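Local structure of histidine kinase (Methanosarcina mazei, 3LI9) at residues A[41-46]-A[75-80]; A[190-195]-A[213-218]; A[224-229]-A[249-254]. The protein is the extracellular sensor domain of a putative membrane histidine kinase, which probably transfers phosphate from ATP to a protein histidine. All blocks are in the same frame, centred on the assembly; numbering follows the deposited sequence.

Interaction 1: A[41-46]-A[75-80]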
loop_
_atom_site.group_PDB
_atom_site.type_symbol
_atom_site.label_atom_id
_atom_site.label_comp_id
_atom_site.label_asym_id
_atom_site.label_seq_id
_atom_site.Cartn_x
_atom_site.Cartn_y
_atom_site.Cartn_z
ATOM N N ARG A 41 3.720 11.018 6.442
ATOM C CA ARG A 41 3.368 11.652 7.709
ATOM C C ARG A 41 4.260 12.837 8.022
ATOM O O ARG A 41 3.757 13.858 8.519
ATOM C CB ARG A 41 3.440 10.631 8.808
ATOM C CG ARG A 41 2.688 11.161 10.039
ATOM C CD ARG A 41 2.221 9.958 10.959
ATOM N NE ARG A 41 1.432 10.491 12.066
ATOM C CZ ARG A 41 1.941 10.887 13.231
ATOM N NH1 ARG A 41 3.255 10.835 13.422
ATOM N NH2 ARG A 41 1.154 11.386 14.192
ATOM N N THR A 42 5.560 12.721 7.732
ATOM C CA THR A 42 6.472 13.813 8.043
ATOM C C THR A 42 6.180 15.014 7.107
ATOM O O THR A 42 6.167 16.162 7.555
ATOM C CB THR A 42 7.885 13.364 7.877
ATOM O OG1 THR A 42 8.098 12.365 8.874
ATOM C CG2 THR A 42 8.852 14.541 8.264
ATOM N N LEU A 43 5.869 14.702 5.851
ATOM C CA LEU A 43 5.425 15.789 4.903
ATOM C C LEU A 43 4.142 16.450 5.399
ATOM O O LEU A 43 4.021 17.710 5.359
ATOM C CB LEU A 43 5.220 15.211 3.502
ATOM C CG LEU A 43 4.744 16.201 2.416
ATOM C CD1 LEU A 43 5.733 17.331 2.278
ATOM C CD2 LEU A 43 4.675 15.349 1.034
ATOM N N ALA A 44 3.196 15.666 5.925
ATOM C CA ALA A 44 1.949 16.250 6.472
ATOM C C ALA A 44 2.224 17.162 7.677
ATOM O O ALA A 44 1.673 18.311 7.698
ATOM C CB ALA A 44 0.900 15.143 6.828
ATOM N N CYS A 45 3.156 16.755 8.558
ATOM C CA CYS A 45 3.530 17.610 9.786
ATOM C C CYS A 45 4.086 18.936 9.288
ATOM O O CYS A 45 3.773 20.003 9.824
ATOM C CB CYS A 45 4.620 16.934 10.620
ATOM S SG CYS A 45 4.066 15.555 11.517
ATOM N N THR A 46 4.992 18.844 8.320
ATOM C CA THR A 46 5.660 20.013 7.806
ATOM C C THR A 46 4.622 20.939 7.179
ATOM O O THR A 46 4.638 22.143 7.452
ATOM C CB THR A 46 6.672 19.613 6.783
ATOM O OG1 THR A 46 7.588 18.704 7.447
ATOM C CG2 THR A 46 7.406 20.814 6.242
ATOM N N VAL A 75 4.525 11.634 -5.310
ATOM C CA VAL A 75 4.412 12.322 -4.017
ATOM C C VAL A 75 3.463 13.499 -4.289
ATOM O O VAL A 75 3.523 14.169 -5.331
ATOM C CB VAL A 75 5.778 12.918 -3.531
ATOM C CG1 VAL A 75 5.645 13.669 -2.123
ATOM C CG2 VAL A 75 6.829 11.820 -3.410
ATOM N N TYR A 76 2.548 13.708 -3.330
ATOM C CA TYR A 76 1.499 14.678 -3.624
ATOM C C TYR A 76 0.963 15.376 -2.393
ATOM O O TYR A 76 1.078 14.881 -1.262
ATOM C CB TYR A 76 0.387 14.045 -4.444
ATOM C CG TYR A 76 -0.198 12.763 -3.847
ATOM C CD1 TYR A 76 -1.230 12.833 -2.944
ATOM C CD2 TYR A 76 0.397 11.507 -4.113
ATOM C CE1 TYR A 76 -1.785 11.656 -2.356
ATOM C CE2 TYR A 76 -0.114 10.362 -3.544
ATOM C CZ TYR A 76 -1.195 10.440 -2.683
ATOM O OH TYR A 76 -1.670 9.263 -2.169
ATOM N N LEU A 77 0.273 16.515 -2.646
ATOM C CA LEU A 77 -0.437 17.215 -1.592
ATOM C C LEU A 77 -1.836 17.503 -2.207
ATOM O O LEU A 77 -1.958 17.712 -3.454
ATOM C CB LEU A 77 0.240 18.581 -1.361
ATOM C CG LEU A 77 1.658 18.448 -0.775
ATOM C CD1 LEU A 77 2.329 19.855 -0.827
ATOM C CD2 LEU A 77 1.615 17.939 0.662
ATOM N N GLY A 78 -2.886 17.447 -1.379
ATOM C CA GLY A 78 -4.205 17.831 -1.914
ATOM C C GLY A 78 -4.885 18.625 -0.779
ATOM O O GLY A 78 -4.960 18.156 0.317
ATOM N N TYR A 79 -5.321 19.859 -1.062
ATOM C CA TYR A 79 -5.925 20.729 -0.037
ATOM C C TYR A 79 -7.423 21.007 -0.297
ATOM O O TYR A 79 -7.903 20.956 -1.423
ATOM C CB TYR A 79 -5.222 22.043 -0.032
ATOM C CG TYR A 79 -3.871 21.988 0.674
ATOM C CD1 TYR A 79 -2.738 21.480 0.030
ATOM C CD2 TYR A 79 -3.742 22.458 2.008
ATOM C CE1 TYR A 79 -1.491 21.461 0.722
ATOM C CE2 TYR A 79 -2.493 22.431 2.680
ATOM C CZ TYR A 79 -1.413 21.917 2.015
ATOM O OH TYR A 79 -0.155 21.973 2.657
ATOM N N GLU A 80 -8.121 21.217 0.805
ATOM C CA GLU A 80 -9.489 21.761 0.765
ATOM C C GLU A 80 -9.473 23.125 0.121
ATOM O O GLU A 80 -8.491 23.829 -0.002
ATOM C CB GLU A 80 -9.994 21.893 2.224
ATOM C CG GLU A 80 -10.177 20.617 2.963
ATOM C CD GLU A 80 -11.396 19.838 2.457
ATOM O OE1 GLU A 80 -12.523 20.169 2.871
ATOM O OE2 GLU A 80 -11.231 18.897 1.675
#
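The axis of helix segment 41-46 passes 10.3 Å from that of strand segment 75-79, and Leu43 spans the space between them to reach Val75 and Leu77. The two axes cross at -42°. Leu43 is the helix residue that carries the contact. Its CG lies anti to the backbone N (chi1 179°), a torsion that sends the branched end toward the strand. There CD2 meets CG1 of Val75 at 3.7 Å. The same side chain also reaches Leu77, two residues further along the strand, with Leu43 CG 4.0 Å from CD2 of Leu77. Leu43 CD2 is equally near, 4.0 Å from that same CD2 of Leu77. The leucine end therefore touches two strand residues spaced two apart, whose side chains lie on the same face of the sheet. Val75 presents CG1, the branch anti to its own backbone N. Leu77 starts out at a slant to the helix, but its CD2 branch turns back to it. Tyr76 leaves the strand on the other face; its hydroxyl is hydrogen-bonded to Asp154 and makes a weak bond to a bound molecule that probably came from the crystallisation liquor.

This is the packing of a long helix on the antiparallel sheet of a PDC (Cache) sensor domain. Helix 13-48 covers one face of the sheet, and strand 74-79 pairs there with strands 105-108 and 162-172. Helix 55-67 adds to the same apolar layer through Ile62, which touches both Leu43 and Val75.

The neighbouring strand 162-172 takes part as well: Leu43 and Leu77 both touch its Ala167. Further along helix 13-48, Met47 touches Leu77.

Interaction 2: A[190-195]-A[213-218]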
loop_
_atom_site.group_PDB
_atom_site.type_symbol
_atom_site.label_atom_id
_atom_site.label_comp_id
_atom_site.label_asym_id
_atom_site.label_seq_id
_atom_site.Cartn_x
_atom_site.Cartn_y
_atom_site.Cartn_z
ATOM N N TYR A 190 6.487 -22.465 -1.079
ATOM C CA TYR A 190 6.687 -21.134 -1.718
ATOM C C TYR A 190 5.926 -20.130 -0.863
ATOM O O TYR A 190 5.428 -20.463 0.217
ATOM C CB TYR A 190 6.129 -21.151 -3.135
ATOM C CG TYR A 190 4.630 -21.464 -3.245
ATOM C CD1 TYR A 190 3.666 -20.448 -3.343
ATOM C CD2 TYR A 190 4.148 -22.825 -3.299
ATOM C CE1 TYR A 190 2.308 -20.726 -3.467
ATOM C CE2 TYR A 190 2.768 -23.098 -3.407
ATOM C CZ TYR A 190 1.877 -22.051 -3.500
ATOM O OH TYR A 190 0.543 -22.306 -3.613
ATOM N N ALA A 191 5.872 -18.868 -1.327
ATOM C CA ALA A 191 5.343 -17.822 -0.447
ATOM C C ALA A 191 4.671 -16.822 -1.358
ATOM O O ALA A 191 5.014 -16.717 -2.559
ATOM C CB ALA A 191 6.526 -17.096 0.221
ATOM N N PHE A 192 3.727 -16.078 -0.807
ATOM C CA PHE A 192 3.172 -14.898 -1.551
ATOM C C PHE A 192 2.624 -13.881 -0.526
ATOM O O PHE A 192 2.467 -14.196 0.632
ATOM C CB PHE A 192 2.041 -15.315 -2.542
ATOM C CG PHE A 192 0.900 -16.028 -1.901
ATOM C CD1 PHE A 192 -0.172 -15.327 -1.309
ATOM C CD2 PHE A 192 0.864 -17.397 -1.936
ATOM C CE1 PHE A 192 -1.289 -16.054 -0.699
ATOM C CE2 PHE A 192 -0.228 -18.092 -1.355
ATOM C CZ PHE A 192 -1.265 -17.439 -0.752
HETATM N N MSE A 193 2.383 -12.649 -0.944
HETATM C CA MSE A 193 1.837 -11.652 -0.031
HETATM C C MSE A 193 0.442 -11.312 -0.490
HETATM O O MSE A 193 0.158 -11.351 -1.696
HETATM C CB MSE A 193 2.684 -10.348 -0.050
HETATM C CG MSE A 193 3.923 -10.543 0.637
HETATM SE SE MSE A 193 3.709 -9.622 2.431
HETATM C CE MSE A 193 4.092 -8.078 1.501
ATOM N N VAL A 194 -0.433 -10.969 0.457
ATOM C CA VAL A 194 -1.771 -10.469 0.128
ATOM C C VAL A 194 -2.063 -9.158 0.834
ATOM O O VAL A 194 -1.430 -8.855 1.873
ATOM C CB VAL A 194 -2.928 -11.495 0.424
ATOM C CG1 VAL A 194 -2.687 -12.825 -0.404
ATOM C CG2 VAL A 194 -2.992 -11.831 1.913
ATOM N N SER A 195 -3.034 -8.432 0.317
ATOM C CA SER A 195 -3.455 -7.209 0.989
ATOM C C SER A 195 -4.436 -7.571 2.175
ATOM O O SER A 195 -4.749 -8.756 2.411
ATOM C CB SER A 195 -4.181 -6.305 -0.004
ATOM O OG SER A 195 -5.437 -6.912 -0.316
ATOM N N LYS A 213 -7.167 -11.284 -8.080
ATOM C CA LYS A 213 -7.922 -12.304 -7.390
ATOM C C LYS A 213 -7.672 -12.142 -5.895
ATOM O O LYS A 213 -6.597 -11.694 -5.518
ATOM C CB LYS A 213 -7.403 -13.670 -7.804
ATOM C CG LYS A 213 -8.194 -14.828 -7.095
ATOM C CD LYS A 213 -7.958 -16.166 -7.816
ATOM C CE LYS A 213 -8.222 -16.073 -9.338
ATOM N NZ LYS A 213 -9.655 -16.354 -9.639
ATOM N N SER A 214 -8.638 -12.498 -5.061
ATOM C CA SER A 214 -8.457 -12.535 -3.635
ATOM C C SER A 214 -8.606 -13.957 -3.072
ATOM O O SER A 214 -9.247 -14.832 -3.688
ATOM C CB SER A 214 -9.582 -11.689 -2.989
ATOM O OG SER A 214 -9.504 -11.846 -1.581
ATOM N N LEU A 215 -7.959 -14.216 -1.946
ATOM C CA LEU A 215 -8.169 -15.463 -1.220
ATOM C C LEU A 215 -9.643 -15.701 -1.023
ATOM O O LEU A 215 -10.086 -16.860 -1.042
ATOM C CB LEU A 215 -7.488 -15.429 0.161
ATOM C CG LEU A 215 -5.973 -15.449 0.060
ATOM C CD1 LEU A 215 -5.336 -15.301 1.465
ATOM C CD2 LEU A 215 -5.474 -16.687 -0.553
ATOM N N SER A 216 -10.415 -14.646 -0.808
ATOM C CA SER A 216 -11.822 -14.904 -0.494
ATOM C C SER A 216 -12.565 -15.466 -1.724
ATOM O O SER A 216 -13.697 -15.896 -1.592
ATOM C CB SER A 216 -12.524 -13.645 0.086
ATOM O OG SER A 216 -12.531 -12.627 -0.865
ATOM N N ASP A 217 -11.924 -15.468 -2.902
ATOM C CA ASP A 217 -12.511 -16.007 -4.144
ATOM C C ASP A 217 -12.373 -17.526 -4.320
ATOM O O ASP A 217 -12.866 -18.092 -5.311
ATOM C CB ASP A 217 -11.841 -15.371 -5.382
ATOM C CG ASP A 217 -12.165 -13.892 -5.544
ATOM O OD1 ASP A 217 -13.334 -13.535 -5.269
ATOM O OD2 ASP A 217 -11.258 -13.100 -5.984
ATOM N N PHE A 218 -11.645 -18.185 -3.440
ATOM C CA PHE A 218 -11.409 -19.614 -3.582
ATOM C C PHE A 218 -12.561 -20.381 -2.966
ATOM O O PHE A 218 -13.049 -20.031 -1.889
ATOM C CB PHE A 218 -10.115 -20.029 -2.903
ATOM C CG PHE A 218 -8.852 -19.626 -3.698
ATOM C CD1 PHE A 218 -8.039 -20.556 -4.273
ATOM C CD2 PHE A 218 -8.518 -18.287 -3.797
ATOM C CE1 PHE A 218 -6.882 -20.158 -5.014
ATOM C CE2 PHE A 218 -7.401 -17.880 -4.514
ATOM C CZ PHE A 218 -6.603 -18.799 -5.117
#
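Leu215 holds CG anti to its carbonyl carbon (chi1 -69°), which extends the side chain from the 3-10 turn to Phe192 and Val194 of strand 190-194. Val194 turns CG1 the same way, anti to the carbonyl carbon, and this branch meets the leucine. The two methyl groups of Leu215 divide the work. CD1 lies 4.1 Å from CG1 of Val194, and these two side chains cross at about a right angle. CD2 comes obliquely to the ring of Phe192, 4.2 Å from CE1. Val194 CG1 also sits at the edge of that ring, in its plane, so the valine and the phenylalanine form one apolar patch on the strand.

The loop that carries Leu215 is held by its own polar bonds. Ser214 OG accepts the backbone N of Ser216 at 3.0 Å, which makes an ST turn. Ser214 N in turn donates to OD2 of Asp217 at 2.8 Å. That bond is nearly straight (173°), but it meets the carboxylate from above, 37° out of its plane. Asp217 N closes the turn on Ser214 O at 2.9 Å.

Strand 190-194 is an outer strand of the four-stranded antiparallel sheet in the Cache domain, paired with strand 261-268. Leu215 also touches Ile223, Ala227 and Ile230 of helix 221-231, so it sits between that helix and the sheet. Across the two segments the contact is purely apolar. Its fit depends on shape, while the polar bonds of the loop probably help to fix where Leu215 stands.

Interaction 3: A[224-229]-A[249-254]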
loop_
_atom_site.group_PDB
_atom_site.type_symbol
_atom_site.label_atom_id
_atom_site.label_comp_id
_atom_site.label_asym_id
_atom_site.label_seq_id
_atom_site.Cartn_x
_atom_site.Cartn_y
_atom_site.Cartn_z
ATOM N N LYS A 224 -11.039 -19.399 2.699
ATOM C CA LYS A 224 -11.954 -18.377 3.193
ATOM C C LYS A 224 -11.750 -18.010 4.699
ATOM O O LYS A 224 -11.880 -16.827 5.087
ATOM C CB LYS A 224 -13.419 -18.825 2.963
ATOM C CG LYS A 224 -13.805 -18.715 1.504
ATOM C CD LYS A 224 -15.302 -19.159 1.332
ATOM C CE LYS A 224 -15.503 -19.727 -0.019
ATOM N NZ LYS A 224 -15.183 -18.612 -0.956
ATOM N N ASN A 225 -11.493 -19.004 5.530
ATOM C CA ASN A 225 -11.177 -18.789 6.986
ATOM C C ASN A 225 -9.859 -18.005 7.196
ATOM O O ASN A 225 -9.810 -17.052 8.005
ATOM C CB ASN A 225 -11.144 -20.083 7.763
ATOM C CG ASN A 225 -12.539 -20.723 7.835
ATOM O OD1 ASN A 225 -13.552 -20.019 7.666
ATOM N ND2 ASN A 225 -12.582 -21.999 8.073
ATOM N N ALA A 226 -8.877 -18.337 6.369
ATOM C CA ALA A 226 -7.577 -17.611 6.421
ATOM C C ALA A 226 -7.860 -16.172 6.050
ATOM O O ALA A 226 -7.336 -15.272 6.681
ATOM C CB ALA A 226 -6.487 -18.287 5.496
ATOM N N ALA A 227 -8.647 -15.956 5.005
ATOM C CA ALA A 227 -8.841 -14.632 4.498
ATOM C C ALA A 227 -9.567 -13.784 5.548
ATOM O O ALA A 227 -9.253 -12.611 5.771
ATOM C CB ALA A 227 -9.553 -14.643 3.138
ATOM N N SER A 228 -10.482 -14.425 6.297
ATOM C CA SER A 228 -11.161 -13.665 7.381
ATOM C C SER A 228 -10.182 -13.247 8.471
ATOM O O SER A 228 -10.272 -12.121 8.956
ATOM C CB SER A 228 -12.243 -14.526 8.078
ATOM O OG SER A 228 -13.283 -14.749 7.168
ATOM N N ASP A 229 -9.293 -14.147 8.848
ATOM C CA ASP A 229 -8.213 -13.861 9.837
ATOM C C ASP A 229 -7.288 -12.744 9.354
ATOM O O ASP A 229 -6.989 -11.802 10.089
ATOM C CB ASP A 229 -7.381 -15.078 10.075
ATOM C CG ASP A 229 -8.091 -16.114 11.039
ATOM O OD1 ASP A 229 -9.214 -15.804 11.488
ATOM O OD2 ASP A 229 -7.467 -17.146 11.319
ATOM N N VAL A 249 -1.592 -29.349 2.239
ATOM C CA VAL A 249 -0.607 -28.233 2.261
ATOM C C VAL A 249 -1.080 -27.426 3.433
ATOM O O VAL A 249 -2.268 -27.390 3.757
ATOM C CB VAL A 249 -0.562 -27.274 0.967
ATOM C CG1 VAL A 249 0.087 -27.994 -0.257
ATOM C CG2 VAL A 249 -1.917 -26.756 0.625
ATOM N N ILE A 250 -0.138 -26.773 4.098
ATOM C CA ILE A 250 -0.505 -25.911 5.187
ATOM C C ILE A 250 -0.180 -24.500 4.713
ATOM O O ILE A 250 0.897 -24.317 4.156
ATOM C CB ILE A 250 0.385 -26.206 6.385
ATOM C CG1 ILE A 250 0.207 -27.687 6.800
ATOM C CG2 ILE A 250 -0.076 -25.378 7.600
ATOM C CD1 ILE A 250 1.374 -28.163 7.542
HETATM N N MSE A 251 -1.094 -23.572 4.939
HETATM C CA MSE A 251 -0.824 -22.163 4.580
HETATM C C MSE A 251 -0.619 -21.479 5.940
HETATM O O MSE A 251 -1.588 -21.387 6.749
HETATM C CB MSE A 251 -2.012 -21.690 3.765
HETATM C CG MSE A 251 -2.405 -20.290 3.887
HETATM SE SE MSE A 251 -3.840 -19.902 2.602
HETATM C CE MSE A 251 -3.310 -21.068 1.291
ATOM N N PHE A 252 0.587 -20.923 6.135
ATOM C CA PHE A 252 0.912 -20.148 7.311
ATOM C C PHE A 252 0.806 -18.663 6.948
ATOM O O PHE A 252 1.359 -18.257 5.897
ATOM C CB PHE A 252 2.298 -20.386 7.770
ATOM C CG PHE A 252 2.584 -21.812 8.182
ATOM C CD1 PHE A 252 2.496 -22.156 9.528
ATOM C CD2 PHE A 252 3.010 -22.726 7.227
ATOM C CE1 PHE A 252 2.810 -23.522 9.909
ATOM C CE2 PHE A 252 3.351 -24.045 7.587
ATOM C CZ PHE A 252 3.218 -24.426 8.911
ATOM N N TYR A 253 0.017 -17.916 7.697
ATOM C CA TYR A 253 -0.134 -16.494 7.313
ATOM C C TYR A 253 0.194 -15.652 8.546
ATOM O O TYR A 253 -0.227 -15.969 9.683
ATOM C CB TYR A 253 -1.500 -16.158 6.773
ATOM C CG TYR A 253 -2.663 -16.715 7.608
ATOM C CD1 TYR A 253 -3.248 -15.962 8.612
ATOM C CD2 TYR A 253 -3.071 -18.054 7.420
ATOM C CE1 TYR A 253 -4.312 -16.506 9.382
ATOM C CE2 TYR A 253 -4.097 -18.604 8.204
ATOM C CZ TYR A 253 -4.703 -17.863 9.141
ATOM O OH TYR A 253 -5.710 -18.494 9.899
ATOM N N GLU A 254 0.929 -14.548 8.333
ATOM C CA GLU A 254 1.312 -13.685 9.485
ATOM C C GLU A 254 1.157 -12.252 9.040
ATOM O O GLU A 254 1.483 -11.882 7.910
ATOM C CB GLU A 254 2.760 -13.942 9.920
ATOM C CG GLU A 254 2.956 -15.283 10.654
ATOM C CD GLU A 254 2.275 -15.279 11.997
ATOM O OE1 GLU A 254 1.929 -14.232 12.554
ATOM O OE2 GLU A 254 2.078 -16.398 12.492
#
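Ala226 is the first residue of helix 224-229 to meet strand 249-254, and it rests on Met251 and Tyr253. The helix and strand run nearly parallel, with their axes 9.8 Å apart at closest approach. The CB of Ala226 lies 3.6 Å from CE2 of Tyr253, obliquely to the ring. It also lies 4.2 Å from SE of Met251, present here as selenomethionine. The carbonyl O of Ala226 stands over one face of the tyrosine ring, near the rim. The small side chain is consistent with the close approach of helix and sheet.

Ala227, next along, points away from the strand toward Leu215. One turn after Ala226, Asp229 returns to the contact. Its CB lies 3.5 Å from CE1 of Tyr253, on the other side of the ring's long axis from the alanine methyl. Its carboxylate then takes the phenol: Tyr253 OH donates to Asp229 OD2 at 2.6 Å. The hydroxyl uses the anti side of the oxygen, 21° out of the carboxylate plane. The carboxylate and ring planes are turned 48° apart. Tyr253 has CG between its backbone N and carbonyl carbon (chi1 46°), which directs the ring toward the helix.

Here helix 221-231 packs on one face of the four-stranded antiparallel sheet of the Cache domain. Phe252 points to the other face, where it meets Ser18 and Ile19 of the long helix 13-48.

A phenylalanine in place of Tyr253 would probably keep the apolar contact with Ala226 but leave the Asp229 carboxylate without its phenol partner. The bond is short and involves a carboxylate, so it is probably strong; it adds a directed polar link to an otherwise apolar interface.

In the fold
Interactions 2 and 3 belong to one packing layer, and interaction 1 lies in the other part of the chain. The centres of interactions 2 and 3 are about 9 Å apart, and their atoms touch. Strands 190-194 and 248-256 belong to the same four-stranded sheet, each paired with strand 261-268. The loop 213-218 leads into helix 221-231, and Lys224 NZ bonds back to Phe218 O at 2.7 Å. Interaction 1 is built on a different sheet. Its centre is about 32 Å and 36 Å from the centres of interactions 2 and 3. Helix 13-48 links the two parts, touching strand 248-256 as well. A bound molecule near Tyr76, probably from the crystallisation liquor, may mark a pocket beside interaction 1.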